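Local coordinates for protein myosin-4 (Saccharomyces cerevisiae, PDB 3MMI) that serves as a class V myosin motor that carries ASH1 and other mRNAs to the bud, recruited to them through its interaction with SHE3, at residues A[238-251]-A[268-280]. Residues are numbered along the deposited sequence; the frame is centred on the assembly and turned at random.
Sequences LNWKYGYEVDRNIE and LIQIIQAVKILQL
Helix 240-257, through its first turns up to E251, and helix 269-279 pack roughly antiparallel in the DIL region of the globular tail, W240 lying beside Q279 and I250 against I271 and I272. Their axes approach to 7.6 Å at a crossing angle of -142°, consistent with G243 at the crossing, where a CB would clash with L278 CB. Q279 enters as a knob among W240, G243, Y244 and D247. With CG anti to its carbonyl carbon (chi1 -52°) and the chain extended beyond, its amide passes along the backbone of Y244. NE2 gives one hydrogen to D247 OD2 (3.0 Å), nearly straight at 179° but from above the carboxylate plane, and the other to V275 O one turn back; both acceptors lie in the amide plane, fixing its rotation. A water donates to both Q279 OE1 and D247 OD2, while K276 NZ makes a long salt bridge to D247 OD2 (3.9 Å). A leucine in place of Q279 would probably leave D247 without its amide donor and that water without one acceptor. On the buried side, V246 CG1 meets V275 CG1 at 3.5 Å, and I250 CD1 rests on I271 CG1. L278 CD2 reaches L238 CB (3.7 Å); L238 also rests on L231 of helix 209-234 and L278 on I306 of helix 300-308. Such close packing of two helices over a glycine, apolar inside and polar outside, fits the all-helical myosin V globular tail.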
loop_
_atom_site.group_PDB
_atom_site.type_symbol
_atom_site.label_atom_id
_atom_site.label_comp_id
_atom_site.label_asym_id
_atom_site.label_seq_id
_atom_site.Cartn_x
_atom_site.Cartn_y
_atom_site.Cartn_z
ATOM N N LEU A 238 14.946 -21.741 12.318
ATOM C CA LEU A 238 14.117 -20.917 13.116
ATOM C C LEU A 238 13.923 -21.641 14.414
ATOM O O LEU A 238 13.852 -22.870 14.461
ATOM C CB LEU A 238 12.771 -20.635 12.444
ATOM C CG LEU A 238 12.728 -19.918 11.104
ATOM C CD1 LEU A 238 11.322 -19.795 10.667
ATOM C CD2 LEU A 238 13.437 -18.596 11.096
ATOM N N ASN A 239 13.867 -20.862 15.479
ATOM C CA ASN A 239 13.515 -21.393 16.785
ATOM C C ASN A 239 12.864 -20.336 17.679
ATOM O O ASN A 239 12.749 -19.206 17.295
ATOM C CB ASN A 239 14.759 -21.908 17.515
ATOM C CG ASN A 239 15.778 -20.814 17.688
ATOM O OD1 ASN A 239 15.447 -19.732 18.161
ATOM N ND2 ASN A 239 16.988 -21.036 17.186
ATOM N N TRP A 240 12.502 -20.723 18.894
ATOM C CA TRP A 240 11.716 -19.849 19.824
ATOM C C TRP A 240 12.459 -18.513 20.194
ATOM O O TRP A 240 11.848 -17.440 20.269
ATOM C CB TRP A 240 11.249 -20.602 21.105
ATOM C CG TRP A 240 12.383 -20.880 22.036
ATOM C CD1 TRP A 240 13.196 -22.030 22.042
ATOM C CD2 TRP A 240 12.940 -20.005 23.061
ATOM N NE1 TRP A 240 14.213 -21.897 22.986
ATOM C CE2 TRP A 240 14.067 -20.693 23.642
ATOM C CE3 TRP A 240 12.619 -18.708 23.522
ATOM C CZ2 TRP A 240 14.871 -20.114 24.667
ATOM C CZ3 TRP A 240 13.403 -18.127 24.543
ATOM C CH2 TRP A 240 14.532 -18.846 25.107
ATOM N N LYS A 241 13.791 -18.617 20.256
ATOM C CA LYS A 241 14.671 -17.542 20.448
ATOM C C LYS A 241 14.749 -16.607 19.293
ATOM O O LYS A 241 14.662 -15.389 19.495
ATOM C CB LYS A 241 16.083 -18.066 20.815
ATOM C CG LYS A 241 17.003 -17.007 21.335
ATOM C CD LYS A 241 16.287 -16.326 22.511
ATOM C CE LYS A 241 16.991 -15.017 22.827
ATOM N NZ LYS A 241 17.736 -15.359 23.986
ATOM N N TYR A 242 14.891 -17.149 18.094
ATOM C CA TYR A 242 14.790 -16.351 16.930
ATOM C C TYR A 242 13.502 -15.566 16.940
ATOM O O TYR A 242 13.470 -14.365 16.571
ATOM C CB TYR A 242 15.009 -17.199 15.662
ATOM C CG TYR A 242 14.870 -16.399 14.349
ATOM C CD1 TYR A 242 15.953 -15.811 13.703
ATOM C CD2 TYR A 242 13.621 -16.175 13.833
ATOM C CE1 TYR A 242 15.770 -15.135 12.504
ATOM C CE2 TYR A 242 13.460 -15.483 12.658
ATOM C CZ TYR A 242 14.514 -14.992 12.016
ATOM O OH TYR A 242 14.268 -14.269 10.909
ATOM N N GLY A 243 12.409 -16.254 17.337
ATOM C CA GLY A 243 11.079 -15.672 17.260
ATOM C C GLY A 243 10.983 -14.491 18.210
ATOM O O GLY A 243 10.569 -13.394 17.843
ATOM N N TYR A 244 11.471 -14.718 19.423
ATOM C CA TYR A 244 11.505 -13.684 20.426
ATOM C C TYR A 244 12.305 -12.405 20.033
ATOM O O TYR A 244 11.855 -11.266 20.236
ATOM C CB TYR A 244 12.065 -14.224 21.725
ATOM C CG TYR A 244 12.251 -13.131 22.751
ATOM C CD1 TYR A 244 11.162 -12.743 23.562
ATOM C CD2 TYR A 244 13.486 -12.463 22.904
ATOM C CE1 TYR A 244 11.279 -11.716 24.504
ATOM C CE2 TYR A 244 13.624 -11.367 23.882
ATOM C CZ TYR A 244 12.494 -11.050 24.676
ATOM O OH TYR A 244 12.507 -10.080 25.626
ATOM N N GLU A 245 13.446 -12.590 19.389
ATOM C CA GLU A 245 14.256 -11.480 18.894
ATOM C C GLU A 245 13.622 -10.678 17.725
ATOM O O GLU A 245 13.686 -9.442 17.754
ATOM C CB GLU A 245 15.646 -11.973 18.498
ATOM C CG GLU A 245 16.410 -12.601 19.697
ATOM C CD GLU A 245 16.655 -11.574 20.891
ATOM O OE1 GLU A 245 16.917 -10.403 20.717
ATOM O OE2 GLU A 245 16.520 -11.897 22.074
ATOM N N VAL A 246 12.994 -11.346 16.751
ATOM C CA VAL A 246 12.238 -10.656 15.697
ATOM C C VAL A 246 11.097 -9.887 16.310
ATOM O O VAL A 246 10.732 -8.828 15.821
ATOM C CB VAL A 246 11.704 -11.703 14.657
ATOM C CG1 VAL A 246 10.787 -11.028 13.558
ATOM C CG2 VAL A 246 12.980 -12.542 14.104
ATOM N N ASP A 247 10.463 -10.459 17.319
ATOM C CA ASP A 247 9.343 -9.808 17.997
ATOM C C ASP A 247 9.717 -8.429 18.544
ATOM O O ASP A 247 9.048 -7.449 18.253
ATOM C CB ASP A 247 8.860 -10.618 19.230
ATOM C CG ASP A 247 7.360 -10.822 19.256
ATOM O OD1 ASP A 247 6.643 -10.226 18.426
ATOM O OD2 ASP A 247 6.868 -11.708 19.986
ATOM N N ARG A 248 10.850 -8.383 19.235
ATOM C CA ARG A 248 11.436 -7.136 19.691
ATOM C C ARG A 248 11.790 -6.191 18.541
ATOM O O ARG A 248 11.621 -4.980 18.674
ATOM C CB ARG A 248 12.678 -7.412 20.543
ATOM C CG ARG A 248 12.511 -8.550 21.534
ATOM N N ASN A 249 12.286 -6.715 17.416
ATOM C CA ASN A 249 12.691 -5.798 16.347
ATOM C C ASN A 249 11.444 -5.202 15.812
ATOM O O ASN A 249 11.427 -3.983 15.420
ATOM C CB ASN A 249 13.512 -6.478 15.238
ATOM C CG ASN A 249 14.874 -6.913 15.723
ATOM O OD1 ASN A 249 15.540 -7.810 15.142
ATOM N ND2 ASN A 249 15.371 -6.228 16.690
ATOM N N ILE A 250 10.386 -6.012 15.767
ATOM C CA ILE A 250 9.138 -5.535 15.192
ATOM C C ILE A 250 8.579 -4.396 16.069
ATOM O O ILE A 250 8.156 -3.329 15.634
ATOM C CB ILE A 250 8.089 -6.707 15.013
ATOM C CG1 ILE A 250 8.472 -7.594 13.784
ATOM C CG2 ILE A 250 6.712 -6.151 14.820
ATOM C CD1 ILE A 250 7.594 -8.760 13.656
ATOM N N GLU A 251 8.573 -4.682 17.341
ATOM C CA GLU A 251 8.102 -3.665 18.346
ATOM C C GLU A 251 8.936 -2.388 18.295
ATOM O O GLU A 251 8.396 -1.333 18.323
ATOM C CB GLU A 251 8.037 -4.174 19.797
ATOM C CG GLU A 251 7.215 -5.468 20.127
ATOM C CD GLU A 251 6.064 -5.898 19.120
ATOM O OE1 GLU A 251 6.173 -7.034 18.508
ATOM O OE2 GLU A 251 5.059 -5.129 18.942
ATOM N N LEU A 268 0.369 -5.864 10.422
ATOM C CA LEU A 268 1.468 -6.773 10.436
ATOM C C LEU A 268 1.078 -8.182 11.026
ATOM O O LEU A 268 1.917 -8.906 11.570
ATOM C CB LEU A 268 2.586 -6.201 11.321
ATOM C CG LEU A 268 3.227 -4.921 10.802
ATOM C CD1 LEU A 268 4.049 -4.353 11.910
ATOM C CD2 LEU A 268 4.147 -5.273 9.651
ATOM N N ILE A 269 -0.208 -8.537 10.857
ATOM C CA ILE A 269 -0.739 -9.776 11.401
ATOM C C ILE A 269 -0.058 -11.094 10.972
ATOM O O ILE A 269 0.230 -11.903 11.836
ATOM C CB ILE A 269 -2.282 -9.841 11.278
ATOM C CG1 ILE A 269 -2.793 -10.829 12.281
ATOM C CG2 ILE A 269 -2.760 -10.011 9.787
ATOM C CD1 ILE A 269 -4.301 -11.311 11.980
ATOM N N GLN A 270 0.370 -11.203 9.720
ATOM C CA GLN A 270 0.976 -12.470 9.269
ATOM C C GLN A 270 2.304 -12.620 9.876
ATOM O O GLN A 270 2.621 -13.681 10.407
ATOM C CB GLN A 270 0.986 -12.547 7.759
ATOM C CG GLN A 270 -0.315 -13.143 7.239
ATOM C CD GLN A 270 -1.421 -12.161 7.195
ATOM O OE1 GLN A 270 -1.198 -11.034 6.766
ATOM N NE2 GLN A 270 -2.664 -12.588 7.562
ATOM N N ILE A 271 3.106 -11.526 9.882
ATOM C CA ILE A 271 4.485 -11.713 10.305
ATOM C C ILE A 271 4.478 -11.801 11.824
ATOM O O ILE A 271 5.199 -12.570 12.405
ATOM C CB ILE A 271 5.525 -10.609 9.848
ATOM C CG1 ILE A 271 6.838 -10.895 10.509
ATOM C CG2 ILE A 271 5.157 -9.167 10.348
ATOM C CD1 ILE A 271 7.555 -12.185 9.985
ATOM N N ILE A 272 3.580 -11.058 12.500
ATOM C CA ILE A 272 3.419 -11.194 13.942
ATOM C C ILE A 272 2.945 -12.617 14.378
ATOM O O ILE A 272 3.576 -13.230 15.246
ATOM C CB ILE A 272 2.396 -10.173 14.586
ATOM C CG1 ILE A 272 2.806 -8.664 14.492
ATOM C CG2 ILE A 272 2.006 -10.538 16.037
ATOM C CD1 ILE A 272 3.957 -8.549 15.143
ATOM N N GLN A 273 1.956 -13.200 13.733
ATOM C CA GLN A 273 1.585 -14.573 14.046
ATOM C C GLN A 273 2.674 -15.611 13.786
ATOM O O GLN A 273 2.777 -16.527 14.532
ATOM C CB GLN A 273 0.300 -15.000 13.365
ATOM C CG GLN A 273 -0.862 -14.109 13.576
ATOM C CD GLN A 273 -1.667 -14.455 14.745
ATOM O OE1 GLN A 273 -1.178 -14.886 15.777
ATOM N NE2 GLN A 273 -2.935 -14.255 14.606
ATOM N N ALA A 274 3.491 -15.400 12.750
ATOM C CA ALA A 274 4.555 -16.402 12.312
ATOM C C ALA A 274 5.566 -16.422 13.447
ATOM O O ALA A 274 5.994 -17.452 13.905
ATOM C CB ALA A 274 5.232 -15.894 11.018
ATOM N N VAL A 275 5.969 -15.239 13.932
ATOM C CA VAL A 275 6.983 -15.318 14.966
ATOM C C VAL A 275 6.372 -15.680 16.328
ATOM O O VAL A 275 7.063 -16.262 17.203
ATOM C CB VAL A 275 7.890 -14.029 15.067
ATOM C CG1 VAL A 275 8.575 -13.747 13.684
ATOM C CG2 VAL A 275 7.108 -12.820 15.568
ATOM N N LYS A 276 5.084 -15.489 16.529
ATOM C CA LYS A 276 4.492 -15.991 17.742
ATOM C C LYS A 276 4.399 -17.501 17.708
ATOM O O LYS A 276 4.633 -18.138 18.676
ATOM C CB LYS A 276 3.144 -15.335 18.091
ATOM C CG LYS A 276 3.255 -13.912 18.618
ATOM C CD LYS A 276 1.921 -13.313 18.968
ATOM C CE LYS A 276 2.033 -11.984 19.695
ATOM N NZ LYS A 276 3.050 -11.940 20.728
ATOM N N ILE A 277 4.098 -18.050 16.549
ATOM C CA ILE A 277 4.060 -19.492 16.424
ATOM C C ILE A 277 5.384 -20.097 16.874
ATOM O O ILE A 277 5.425 -21.146 17.473
ATOM C CB ILE A 277 3.682 -19.878 14.947
ATOM C CG1 ILE A 277 2.157 -19.822 14.861
ATOM C CG2 ILE A 277 4.191 -21.235 14.629
ATOM C CD1 ILE A 277 1.682 -19.620 13.571
ATOM N N LEU A 278 6.474 -19.414 16.561
ATOM C CA LEU A 278 7.771 -19.923 16.810
ATOM C C LEU A 278 8.063 -20.006 18.318
ATOM O O LEU A 278 8.929 -20.805 18.803
ATOM C CB LEU A 278 8.803 -19.025 16.124
ATOM C CG LEU A 278 9.005 -19.288 14.627
ATOM C CD1 LEU A 278 9.899 -18.159 14.036
ATOM C CD2 LEU A 278 9.542 -20.714 14.325
ATOM N N GLN A 279 7.378 -19.155 19.086
ATOM C CA GLN A 279 7.525 -19.206 20.510
ATOM C C GLN A 279 6.525 -20.133 21.247
ATOM O O GLN A 279 6.742 -20.390 22.394
ATOM C CB GLN A 279 7.492 -17.793 21.094
ATOM C CG GLN A 279 8.454 -16.827 20.432
ATOM C CD GLN A 279 8.048 -15.373 20.634
ATOM O OE1 GLN A 279 8.332 -14.857 21.688
ATOM N NE2 GLN A 279 7.457 -14.671 19.624
ATOM N N LEU A 280 5.436 -20.589 20.628
ATOM C CA LEU A 280 4.593 -21.603 21.258
ATOM C C LEU A 280 5.353 -22.878 21.611
ATOM O O LEU A 280 6.257 -23.315 20.908
ATOM C CB LEU A 280 3.286 -21.918 20.519
ATOM C CG LEU A 280 2.458 -20.644 20.199
ATOM C CD1 LEU A 280 1.340 -20.850 19.088
ATOM C CD2 LEU A 280 1.919 -19.961 21.469
HETATM O O HOH W 1 7.682 -12.372 22.683
#